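PDB 4ECF: ABC-type phosphate transport system, periplasmic component from Lactobacillus brevis, which probably binds phosphate as the solute-binding component of the PstSACB ABC transporter, which imports it across the cytoplasmic membrane. Local coordinates for residues E23-E28 against I224-S229. Sequence-based numbering, arbitrary orientation.
Sequences EQYTGE and ITYVQS
The hydroxyl of Y226 donates a hydrogen bond to E28, OH to OE1 at 2.7 Å, and thereby ties two helices of this periplasmic-binding-protein fold together, 15-28 and 218-228. The axes of the short segments 23-28 and 224-228 lie 11.0 Å apart at closest approach and cross at 114°, and the Y226 side chain bridges the two helices. The hydroxyl meets OE1 from above the carboxylate plane, 44° out of it, and E28 reaches the phenol with an extended chain. The side-chain carbonyl of Q24 comes close to the same hydroxyl, OE1 to Y226 OH at 3.1 Å, while its amide plane stands almost perpendicular to the ring. Nearer the CB end of the ring, Y25 makes a T-shaped (edge-to-face) pair with Y226, centroids 5.0 Å apart and planes almost perpendicular. Y25 CD2 lies 3.5 Å from Y226 CG, over one face of the Y226 ring and offset toward its rim. Y226 CG lies anti to the backbone N (chi1 -178°), which turns the ring toward helix 15-28. With an alanine here, the E28 carboxylate would probably lose this donor and the Y25 edge the face it rests on. Y25 also stacks on H29 and touches I34 of strand 32-39, whereas I232 of the following helix 230-239 packs against both Q24 and Y226. That next helix has S229 as its N-cap residue, whose OG donates to Y226 O at 2.7 Å, in the carbonyl plane on a lone pair.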
# COMPACT_ATOMS: atom_id res chain seq x y z
N GLU A 23 -0.48 17.72 7.60
CA GLU A 23 0.29 18.70 8.36
C GLU A 23 0.60 19.92 7.50
O GLU A 23 0.58 21.06 7.96
CB GLU A 23 1.61 18.09 8.90
CG GLU A 23 2.35 19.01 9.88
CD GLU A 23 3.17 20.12 9.22
OE1 GLU A 23 3.67 19.89 8.09
OE2 GLU A 23 3.30 21.25 9.81
N GLN A 24 0.87 19.68 6.23
CA GLN A 24 1.11 20.79 5.34
C GLN A 24 -0.15 21.66 5.20
O GLN A 24 -0.07 22.88 5.30
CB GLN A 24 1.65 20.29 4.01
CG GLN A 24 2.20 21.42 3.15
CD GLN A 24 2.95 20.92 1.95
OE1 GLN A 24 2.45 21.01 0.82
NE2 GLN A 24 4.14 20.38 2.19
N TYR A 25 -1.30 21.02 5.00
CA TYR A 25 -2.56 21.73 4.87
C TYR A 25 -2.84 22.57 6.12
O TYR A 25 -3.15 23.75 6.05
CB TYR A 25 -3.71 20.73 4.66
CG TYR A 25 -5.00 21.45 4.37
CD1 TYR A 25 -5.80 21.96 5.39
CD2 TYR A 25 -5.38 21.73 3.08
CE1 TYR A 25 -6.95 22.68 5.12
CE2 TYR A 25 -6.53 22.43 2.81
CZ TYR A 25 -7.31 22.92 3.83
OH TYR A 25 -8.47 23.66 3.56
N THR A 26 -2.70 21.96 7.29
CA THR A 26 -3.06 22.67 8.53
C THR A 26 -2.12 23.84 8.84
O THR A 26 -2.53 24.86 9.42
CB THR A 26 -3.20 21.77 9.76
OG1 THR A 26 -2.00 21.09 10.07
CG2 THR A 26 -4.39 20.76 9.59
N GLY A 27 -0.85 23.72 8.44
CA GLY A 27 0.09 24.84 8.63
C GLY A 27 -0.17 25.97 7.66
O GLY A 27 0.29 27.08 7.87
N GLU A 28 -0.87 25.68 6.56
CA GLU A 28 -1.24 26.71 5.56
C GLU A 28 -2.66 27.28 5.73
O GLU A 28 -3.01 28.25 5.07
CB GLU A 28 -1.09 26.08 4.15
CG GLU A 28 0.38 25.82 3.79
CD GLU A 28 0.60 24.98 2.54
OE1 GLU A 28 -0.37 24.75 1.82
OE2 GLU A 28 1.76 24.58 2.27
N ILE A 224 -9.36 17.02 0.49
CA ILE A 224 -9.26 16.13 -0.68
C ILE A 224 -8.88 16.92 -1.94
O ILE A 224 -7.95 16.50 -2.70
CB ILE A 224 -10.53 15.26 -0.84
CG1 ILE A 224 -10.66 14.29 0.34
CG2 ILE A 224 -10.47 14.48 -2.15
CD1 ILE A 224 -12.02 13.63 0.34
N THR A 225 -9.55 18.04 -2.18
CA THR A 225 -9.20 18.92 -3.29
C THR A 225 -7.69 19.30 -3.26
O THR A 225 -6.99 19.21 -4.27
CB THR A 225 -10.07 20.15 -3.25
OG1 THR A 225 -11.43 19.74 -3.45
CG2 THR A 225 -9.65 21.17 -4.32
N TYR A 226 -7.20 19.64 -2.07
CA TYR A 226 -5.79 19.97 -1.88
C TYR A 226 -4.85 18.82 -2.23
O TYR A 226 -3.92 19.01 -3.00
CB TYR A 226 -5.58 20.45 -0.44
CG TYR A 226 -4.19 20.89 -0.08
CD1 TYR A 226 -3.78 22.20 -0.27
CD2 TYR A 226 -3.34 20.03 0.57
CE1 TYR A 226 -2.52 22.61 0.12
CE2 TYR A 226 -2.07 20.46 0.97
CZ TYR A 226 -1.68 21.73 0.75
OH TYR A 226 -0.42 22.16 1.14
N VAL A 227 -5.15 17.61 -1.74
CA VAL A 227 -4.33 16.45 -2.03
C VAL A 227 -4.32 16.15 -3.55
O VAL A 227 -3.30 15.81 -4.08
CB VAL A 227 -4.81 15.21 -1.25
CG1 VAL A 227 -4.04 13.97 -1.68
CG2 VAL A 227 -4.69 15.43 0.26
N GLN A 228 -5.43 16.38 -4.23
CA GLN A 228 -5.52 16.10 -5.69
C GLN A 228 -4.98 17.27 -6.55
O GLN A 228 -4.91 17.17 -7.79
CB GLN A 228 -6.99 15.86 -6.06
CG GLN A 228 -7.52 14.56 -5.56
CD GLN A 228 -8.98 14.31 -5.90
OE1 GLN A 228 -9.81 15.20 -5.82
NE2 GLN A 228 -9.27 13.07 -6.30
N SER A 229 -4.60 18.39 -5.95
CA SER A 229 -4.29 19.60 -6.71
C SER A 229 -2.92 19.43 -7.36
O SER A 229 -2.05 18.77 -6.77
CB SER A 229 -4.33 20.85 -5.81
OG SER A 229 -3.26 20.82 -4.88